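Local coordinates for hydrogenase maturation factor (Thermoanaerobacter tengcongensis, PDB 3VTH), which probably transfers the carbamoyl group of carbamoyl phosphate, at the cost of ATP, to the C-terminal cysteine of HypE during [NiFe]-hydrogenase maturation, at residues I362-I366 against E441-R445; I381-R385 against I423-I427; Y409-C414 against N733-L739. One frame throughout, in Å; residues are numbered along the deposited sequence.

Interaction 1 (I362-I366 against E441-R445); sequences IVNRI and EQIER
Arg-365 sets CG between its backbone N and carbonyl carbon (chi1 87°) and turns again at chi3, carrying NH2 round to Glu-441, whose chain runs extended beyond CG from helix 433-449. The bond from Arg-365 NH2 to Glu-441 OE2 is long and weak, 3.5 Å, and the two side chains cross at about a right angle with guanidinium and carboxylate planes 62° apart: a salt bridge resting more on charge than on a well-aimed N-H. A water strengthens the join. It accepts from Arg-365 N (3.1 Å) and from Arg-365 NE, and donates to Glu-441 OE2. Gln-442 NE2 adds a weak bond of 3.2 Å to the same Glu-441 OE2.

One turn further along the helix, Arg-445 folds at chi2 and chi3 and reaches over to the loop, where NH1 comes close to Val-363 O and its guanidinium slides past the amide of Asn-364, the two planes steeply inclined. Arg-445 NH2 lies 3.6 Å from Glu-441 OE1, which sits well out of the guanidinium plane, so charge alone links them. Arg-365 NH1, on the same guanidinium as the bridging NH2, donates to the carbonyl of Ile-337. The contact thus joins the Sua5/YrdC-like region to the Kae1-like region at the protein surface. With one carboxylate shared by two guanidinium groups in a network of three charges, Glu-441 probably stays ionised.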
# COMPACT_ATOMS: atom_id res chain seq x y z
N ILE A 362 -10.39 8.14 16.35
CA ILE A 362 -9.41 7.54 15.46
C ILE A 362 -8.10 8.20 15.86
O ILE A 362 -7.97 9.43 15.78
CB ILE A 362 -9.71 7.81 13.96
CG1 ILE A 362 -11.02 7.11 13.56
CG2 ILE A 362 -8.51 7.35 13.05
CD1 ILE A 362 -11.57 7.55 12.16
N VAL A 363 -7.16 7.39 16.34
CA VAL A 363 -5.86 7.89 16.76
C VAL A 363 -4.93 8.06 15.57
O VAL A 363 -4.26 9.09 15.43
CB VAL A 363 -5.20 6.96 17.82
CG1 VAL A 363 -3.84 7.50 18.23
CG2 VAL A 363 -6.15 6.82 19.06
N ASN A 364 -4.89 7.04 14.72
CA ASN A 364 -4.00 7.02 13.58
C ASN A 364 -4.81 6.84 12.31
O ASN A 364 -5.32 5.75 12.04
CB ASN A 364 -2.97 5.88 13.74
CG ASN A 364 -2.21 5.96 15.07
OD1 ASN A 364 -2.30 5.06 15.91
ND2 ASN A 364 -1.48 7.06 15.27
N ARG A 365 -4.95 7.90 11.52
CA ARG A 365 -5.75 7.77 10.29
C ARG A 365 -4.97 6.91 9.31
O ARG A 365 -3.73 6.82 9.39
CB ARG A 365 -6.05 9.16 9.70
CG ARG A 365 -4.95 9.68 8.76
CD ARG A 365 -5.19 11.13 8.50
NE ARG A 365 -4.79 11.96 9.63
CZ ARG A 365 -5.23 13.20 9.82
NH1 ARG A 365 -6.11 13.73 8.97
NH2 ARG A 365 -4.82 13.88 10.88
N ILE A 366 -5.68 6.24 8.39
CA ILE A 366 -5.04 5.35 7.42
C ILE A 366 -5.97 5.09 6.24
O ILE A 366 -7.13 4.76 6.43
CB ILE A 366 -4.56 4.01 8.10
CG1 ILE A 366 -3.83 3.09 7.11
CG2 ILE A 366 -5.73 3.26 8.78
CD1 ILE A 366 -2.92 2.00 7.81
N GLU A 441 3.93 14.68 11.36
CA GLU A 441 3.26 14.14 12.54
C GLU A 441 3.28 12.60 12.57
O GLU A 441 3.37 12.00 13.65
CB GLU A 441 1.81 14.65 12.64
CG GLU A 441 0.73 13.72 11.98
CD GLU A 441 -0.67 13.85 12.60
OE1 GLU A 441 -0.82 14.57 13.62
OE2 GLU A 441 -1.63 13.24 12.06
N GLN A 442 3.17 11.97 11.41
CA GLN A 442 3.25 10.52 11.34
C GLN A 442 4.65 10.02 11.67
O GLN A 442 4.80 9.02 12.36
CB GLN A 442 2.75 10.00 9.99
CG GLN A 442 1.23 10.11 9.83
CD GLN A 442 0.47 9.54 11.02
OE1 GLN A 442 0.41 8.32 11.21
NE2 GLN A 442 -0.11 10.42 11.83
N ILE A 443 5.67 10.74 11.20
CA ILE A 443 7.04 10.39 11.58
C ILE A 443 7.18 10.43 13.12
O ILE A 443 7.71 9.48 13.70
CB ILE A 443 8.09 11.28 10.87
CG1 ILE A 443 8.18 10.92 9.39
CG2 ILE A 443 9.48 11.13 11.51
CD1 ILE A 443 9.07 11.85 8.60
N GLU A 444 6.67 11.47 13.76
CA GLU A 444 6.78 11.58 15.23
C GLU A 444 6.02 10.45 15.91
O GLU A 444 6.51 9.86 16.88
CB GLU A 444 6.29 12.95 15.73
CG GLU A 444 7.16 14.12 15.27
CD GLU A 444 8.62 13.99 15.68
OE1 GLU A 444 9.49 13.95 14.78
OE2 GLU A 444 8.91 13.90 16.89
N ARG A 445 4.86 10.11 15.38
CA ARG A 445 4.05 9.05 15.97
C ARG A 445 4.59 7.62 15.82
O ARG A 445 4.44 6.79 16.73
CB ARG A 445 2.62 9.16 15.49
CG ARG A 445 1.85 10.12 16.39
CD ARG A 445 0.92 10.97 15.63
NE ARG A 445 -0.09 10.16 14.94
CZ ARG A 445 -1.37 10.50 14.86
NH1 ARG A 445 -2.20 9.72 14.21
NH2 ARG A 445 -1.81 11.63 15.42
O HOH W 1 -3.38 10.47 12.07

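Interaction 2 (I381-R385 against I423-I427); sequences IRRAR and ISHHI. With APC (diphosphomethylphosphonic acid adenosyl ester), chain F.
This contact contributes Arg-382, backed by His-426, to the nucleotide pocket in the YrdC-like region, where the stretch leaving strand 377-378 meets the loop after strand 420-423 of the Kae1-like region. Arg-382 lies flat on the ring of His-426, the guanidinium and imidazole planes 15° apart and their centres 3.9 Å apart. Arg-382 CD also makes a CH-pi contact over the same ring, 3.8 Å from its centroid. With CG anti to the backbone N (chi1 -177°), the arginine chain runs straight over His-426 and bends at chi3, delivering both terminal nitrogens to the ATP analogue. Arg-382 NH1 donates to O1B of the analogue at 3.1 Å and Arg-382 NH2 to its O2B at 3.0 Å, a two-pronged grip with the beta phosphorus in the guanidinium plane. The ribose, through O3', lies over the face of the guanidinium opposite His-426.

Behind the stack the backbones join through His-426 N to Arg-383 O, 3.1 Å, and the same carbonyl takes a proton from a water that also donates to Ser-424 O. A second water bridges Arg-383 NE and Ile-423 O, with Ile-423 CG2 3.9 Å from Arg-383 NE. The guanidinium of Arg-383 also bonds to the carbonyls of Lys-729 and Gln-390.

Sandwiched between imidazole and ribose, the Arg-382 guanidinium has little freedom to rotate, and probably offsets the negative charge of the beta phosphate. His-426, whose buried ND1 has no partner in the model, thus probably helps to orient the phosphate-binding Arg-382.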
# COMPACT_ATOMS: atom_id res chain seq x y z
N ILE A 381 -0.33 -1.86 -4.64
CA ILE A 381 -0.20 -0.54 -5.27
C ILE A 381 -0.13 0.53 -4.18
O ILE A 381 0.67 1.46 -4.27
CB ILE A 381 -1.40 -0.24 -6.25
CG1 ILE A 381 -1.33 -1.14 -7.49
CG2 ILE A 381 -1.42 1.24 -6.69
CD1 ILE A 381 -2.21 -2.37 -7.43
N ARG A 382 -0.98 0.39 -3.16
CA ARG A 382 -1.03 1.34 -2.07
C ARG A 382 -1.10 0.52 -0.79
O ARG A 382 -2.07 -0.17 -0.55
CB ARG A 382 -2.24 2.29 -2.22
CG ARG A 382 -2.31 3.38 -1.11
CD ARG A 382 -3.56 4.27 -1.31
NE ARG A 382 -3.33 5.27 -2.35
CZ ARG A 382 -4.18 6.27 -2.65
NH1 ARG A 382 -5.34 6.38 -2.00
NH2 ARG A 382 -3.86 7.15 -3.60
N ARG A 383 -0.04 0.57 -0.01
CA ARG A 383 0.03 -0.27 1.18
C ARG A 383 -0.42 0.56 2.37
O ARG A 383 0.28 1.46 2.83
CB ARG A 383 1.45 -0.82 1.35
CG ARG A 383 1.60 -1.75 2.57
CD ARG A 383 3.09 -2.07 2.84
NE ARG A 383 3.26 -2.75 4.15
CZ ARG A 383 3.16 -4.07 4.31
NH1 ARG A 383 2.89 -4.86 3.27
NH2 ARG A 383 3.32 -4.62 5.51
N ALA A 384 -1.61 0.25 2.87
CA ALA A 384 -2.22 1.07 3.92
C ALA A 384 -3.09 0.20 4.81
O ALA A 384 -2.59 -0.80 5.35
CB ALA A 384 -3.00 2.26 3.30
N ARG A 385 -4.37 0.53 4.99
CA ARG A 385 -5.21 -0.19 5.96
C ARG A 385 -5.16 -1.72 5.77
O ARG A 385 -5.29 -2.21 4.63
CB ARG A 385 -6.67 0.28 5.95
CG ARG A 385 -7.55 -0.47 6.99
CD ARG A 385 -9.02 -0.05 6.99
NE ARG A 385 -9.60 0.04 5.65
CZ ARG A 385 -9.97 -1.00 4.89
NH1 ARG A 385 -9.85 -2.26 5.32
NH2 ARG A 385 -10.49 -0.76 3.68
N ILE A 423 7.87 0.20 7.49
CA ILE A 423 7.48 1.13 6.43
C ILE A 423 6.09 1.71 6.78
O ILE A 423 5.17 0.98 7.19
CB ILE A 423 7.52 0.46 5.02
CG1 ILE A 423 7.26 1.50 3.92
CG2 ILE A 423 6.53 -0.71 4.94
CD1 ILE A 423 7.52 1.00 2.46
N SER A 424 5.95 3.02 6.67
CA SER A 424 4.71 3.67 7.08
C SER A 424 3.61 3.33 6.10
O SER A 424 3.87 2.96 4.94
CB SER A 424 4.89 5.19 7.12
OG SER A 424 4.88 5.77 5.82
N HIS A 425 2.38 3.47 6.56
CA HIS A 425 1.25 3.46 5.65
C HIS A 425 1.40 4.61 4.65
O HIS A 425 2.10 5.58 4.90
CB HIS A 425 -0.07 3.58 6.41
CG HIS A 425 -0.25 4.87 7.16
ND1 HIS A 425 0.32 5.10 8.40
CD2 HIS A 425 -0.97 5.98 6.87
CE1 HIS A 425 -0.04 6.31 8.83
NE2 HIS A 425 -0.82 6.86 7.92
N HIS A 426 0.73 4.45 3.51
CA HIS A 426 0.64 5.50 2.48
C HIS A 426 0.36 6.87 3.10
O HIS A 426 -0.62 7.04 3.84
CB HIS A 426 -0.50 5.13 1.53
CG HIS A 426 -0.81 6.17 0.51
ND1 HIS A 426 -1.89 7.02 0.61
CD2 HIS A 426 -0.20 6.49 -0.65
CE1 HIS A 426 -1.94 7.81 -0.44
NE2 HIS A 426 -0.93 7.50 -1.23
N ILE A 427 1.22 7.84 2.80
CA ILE A 427 1.05 9.20 3.30
C ILE A 427 0.40 10.07 2.21
O ILE A 427 -0.56 10.79 2.49
CB ILE A 427 2.40 9.81 3.76
CG1 ILE A 427 3.04 8.95 4.88
CG2 ILE A 427 2.26 11.30 4.15
CD1 ILE A 427 2.22 8.88 6.19
PG APC F . -7.52 12.37 -3.42
O1G APC F . -8.27 11.76 -2.27
O2G APC F . -8.42 12.72 -4.58
O3G APC F . -6.60 13.49 -3.04
PB APC F . -6.62 9.69 -3.98
O1B APC F . -6.37 9.29 -2.56
O2B APC F . -5.62 9.15 -4.98
O3B APC F . -6.49 11.29 -4.05
PA APC F . -9.22 7.97 -3.57
O1A APC F . -10.52 7.74 -4.30
O2A APC F . -9.35 8.27 -2.12
C3A APC F . -8.33 9.28 -4.49
O5' APC F . -8.28 6.66 -3.64
C5' APC F . -8.57 5.51 -4.43
C4' APC F . -7.28 5.06 -5.11
O4' APC F . -7.58 3.84 -5.79
C3' APC F . -6.84 6.08 -6.16
O3' APC F . -5.41 6.27 -6.15
C2' APC F . -7.23 5.43 -7.47
O2' APC F . -6.45 5.91 -8.59
C1' APC F . -7.12 3.94 -7.14
N9 APC F . -8.00 3.24 -8.06
C8 APC F . -9.36 3.17 -8.03
N7 APC F . -9.81 2.47 -9.10
C5 APC F . -8.73 2.10 -9.82
C6 APC F . -8.49 1.35 -11.07
N6 APC F . -9.51 0.83 -11.78
N1 APC F . -7.21 1.20 -11.48
C2 APC F . -6.16 1.69 -10.78
N3 APC F . -6.30 2.39 -9.64
C4 APC F . -7.54 2.61 -9.13
O HOH W 2 3.80 -1.40 6.75
O HOH W 3 3.21 1.23 3.21

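Interaction 3 (Y409-C414 against N733-L739); sequences YKNTFC and NDGGISL. With FE (Fe (III) ion), chain I; AP2 (phosphomethylphosphonic acid adenosyl ester), chain H.
Thr-412 OG1 is gripped by three partners: it donates to Gly-735 O at 2.7 Å, accepts from Ser-738 OG at 2.9 Å, and receives a proton from a water that also bonds to Asp-734 O and Ser-738 N. The threonine hydroxyl sits between its own backbone N and carbonyl carbon (chi1 57°), from where it meets Gly-735 and Ser-738. Gly-735 CA comes within 3.2 Å of Lys-410 O in a CA-H...O contact, and Gly-735 N is held by Asn-733 OD1 (2.8 Å, in the carbonyl plane), an Asx turn. Lys-410 CD lies over the Asn-733 amide, the chains crossing at about a right angle.

This turn presents Asp-734 to the iron and nucleotide site: OD1 binds the iron at 2.2 Å, and the Asp-734 backbone N donates to O1A of the bound nucleotide analogue at 3.0 Å. His-483, His-487 and Asp-507, with O2A and O2B of the analogue, complete the metal's coordination. A water ties Tyr-409 N to Asp-734 OD2, while the ring edge of Tyr-409 points at O3B of the analogue.

Cys-414, opening strand 414-417, packs against Leu-739, and both touch Ala-421 of strand 420-423. Phe-413 turns the other way, onto helix 433-449. Segment 409-414 thus lies beside strand 420-423, between helix 433-449 and helix 737-749, whose Ile-737 packs on helix 483-494.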
# COMPACT_ATOMS: atom_id res chain seq x y z
N TYR A 409 6.00 11.51 -4.86
CA TYR A 409 4.72 10.86 -5.15
C TYR A 409 4.48 9.71 -4.20
O TYR A 409 5.41 8.96 -3.87
CB TYR A 409 4.70 10.29 -6.56
CG TYR A 409 4.73 11.33 -7.66
CD1 TYR A 409 3.61 12.11 -7.94
CD2 TYR A 409 5.88 11.52 -8.42
CE1 TYR A 409 3.63 13.07 -8.97
CE2 TYR A 409 5.92 12.47 -9.46
CZ TYR A 409 4.79 13.23 -9.72
OH TYR A 409 4.83 14.17 -10.73
N LYS A 410 3.23 9.55 -3.77
CA LYS A 410 2.81 8.36 -3.05
C LYS A 410 3.74 8.08 -1.86
O LYS A 410 4.14 6.94 -1.59
CB LYS A 410 2.81 7.15 -4.00
CG LYS A 410 1.77 7.24 -5.16
CD LYS A 410 2.01 6.09 -6.15
CE LYS A 410 0.95 5.99 -7.27
NZ LYS A 410 0.81 7.26 -8.10
N ASN A 411 4.09 9.14 -1.15
CA ASN A 411 5.15 9.01 -0.16
C ASN A 411 4.85 7.98 0.94
O ASN A 411 3.73 7.88 1.42
CB ASN A 411 5.47 10.37 0.44
CG ASN A 411 6.49 10.27 1.58
OD1 ASN A 411 7.70 10.49 1.39
ND2 ASN A 411 6.02 9.92 2.75
N THR A 412 5.89 7.21 1.31
CA THR A 412 5.95 6.57 2.60
C THR A 412 7.35 6.88 3.15
O THR A 412 8.27 7.19 2.38
CB THR A 412 5.82 5.03 2.50
OG1 THR A 412 6.84 4.53 1.64
CG2 THR A 412 4.42 4.62 1.97
N PHE A 413 7.50 6.76 4.46
CA PHE A 413 8.81 6.75 5.10
C PHE A 413 9.02 5.38 5.72
O PHE A 413 8.07 4.60 5.84
CB PHE A 413 8.91 7.88 6.16
CG PHE A 413 7.88 7.78 7.26
CD1 PHE A 413 8.10 6.95 8.36
CD2 PHE A 413 6.71 8.53 7.20
CE1 PHE A 413 7.14 6.86 9.41
CE2 PHE A 413 5.75 8.46 8.24
CZ PHE A 413 5.97 7.63 9.34
N CYS A 414 10.26 5.04 6.07
CA CYS A 414 10.57 3.74 6.66
C CYS A 414 11.57 3.91 7.79
O CYS A 414 12.52 4.68 7.64
CB CYS A 414 11.10 2.78 5.58
SG CYS A 414 11.51 1.12 6.14
N ASN A 733 5.85 1.22 -7.34
CA ASN A 733 5.79 2.69 -7.47
C ASN A 733 6.52 3.38 -6.31
O ASN A 733 7.11 2.71 -5.47
CB ASN A 733 4.35 3.19 -7.64
CG ASN A 733 3.48 2.94 -6.40
OD1 ASN A 733 3.88 3.22 -5.26
ND2 ASN A 733 2.28 2.42 -6.63
N ASP A 734 6.47 4.71 -6.26
CA ASP A 734 7.26 5.44 -5.26
C ASP A 734 6.90 5.19 -3.80
O ASP A 734 7.66 5.57 -2.90
CB ASP A 734 7.27 6.94 -5.56
CG ASP A 734 8.23 7.30 -6.70
OD1 ASP A 734 8.83 6.37 -7.29
OD2 ASP A 734 8.40 8.50 -7.00
N GLY A 735 5.74 4.57 -3.58
CA GLY A 735 5.35 4.05 -2.24
C GLY A 735 6.37 3.08 -1.67
O GLY A 735 6.47 2.94 -0.46
N GLY A 736 7.14 2.42 -2.54
CA GLY A 736 8.15 1.45 -2.07
C GLY A 736 9.55 2.02 -1.87
O GLY A 736 10.40 1.36 -1.29
N ILE A 737 9.79 3.26 -2.31
CA ILE A 737 11.14 3.87 -2.31
C ILE A 737 11.81 3.87 -0.92
O ILE A 737 12.99 3.57 -0.80
CB ILE A 737 11.07 5.30 -2.90
CG1 ILE A 737 10.93 5.26 -4.44
CG2 ILE A 737 12.21 6.18 -2.44
CD1 ILE A 737 12.21 4.84 -5.20
N SER A 738 11.06 4.20 0.13
CA SER A 738 11.62 4.29 1.48
C SER A 738 12.23 2.97 1.98
O SER A 738 13.22 2.98 2.71
CB SER A 738 10.58 4.82 2.46
OG SER A 738 9.53 3.86 2.62
N LEU A 739 11.66 1.83 1.60
CA LEU A 739 12.24 0.54 1.98
C LEU A 739 13.61 0.32 1.32
O LEU A 739 14.56 -0.15 1.98
CB LEU A 739 11.28 -0.61 1.67
CG LEU A 739 11.82 -2.01 1.98
CD1 LEU A 739 12.09 -2.22 3.53
CD2 LEU A 739 10.89 -3.08 1.45
FE FE I . 9.99 6.18 -9.17
PB AP2 H . 8.34 8.72 -10.37
O1B AP2 H . 8.05 8.55 -11.84
O2B AP2 H . 9.51 7.96 -9.82
O3B AP2 H . 8.27 10.17 -9.95
C3A AP2 H . 6.88 7.98 -9.60
PA AP2 H . 6.72 6.18 -9.82
O1A AP2 H . 5.57 5.88 -8.87
O2A AP2 H . 7.99 5.38 -9.73
O5' AP2 H . 6.22 6.00 -11.35
C5' AP2 H . 4.91 6.44 -11.67
C4' AP2 H . 4.86 6.50 -13.18
O4' AP2 H . 4.81 5.18 -13.72
C3' AP2 H . 3.62 7.19 -13.71
O3' AP2 H . 3.74 8.61 -13.62
C2' AP2 H . 3.59 6.65 -15.12
O2' AP2 H . 4.49 7.45 -15.89
C1' AP2 H . 4.12 5.21 -14.97
N9 AP2 H . 2.94 4.30 -15.00
C8 AP2 H . 1.92 4.24 -14.11
N7 AP2 H . 0.98 3.33 -14.48
C5 AP2 H . 1.39 2.78 -15.64
C6 AP2 H . 0.88 1.76 -16.59
N6 AP2 H . -0.29 1.11 -16.36
N1 AP2 H . 1.63 1.51 -17.70
C2 AP2 H . 2.80 2.12 -17.94
N3 AP2 H . 3.32 3.07 -17.13
C4 AP2 H . 2.67 3.43 -15.99
O HOH W 4 7.77 8.40 -2.40
O HOH W 5 8.75 10.65 -5.83
O HOH W 6 8.64 5.75 -0.32

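From the N terminus, the chain passes 362-366 and 381-385 in the YrdC-like region, then 409-414, 423-427 and 441-445 in the Kae1-like region, and returns at 733-739. Interaction 1 closes a loop of 74 residues, and interaction 2, closing one of 37, is nested within it. Interaction 3 spans 318 residues and crosses both others. Interactions 1 and 2 fasten the YrdC-like region to the first Kae1-like part; interaction 3 joins that part to the second. His-425 packs against Gln-442 and Arg-365, linking interactions 1 and 2; Phe-413 packs on Gln-442 and Ile-443, linking 1 and 3; and 409-414 and 423-427 probably share backbone hydrogen bonds, Ser-424 with Phe-413 and Ile-427 with Asn-411.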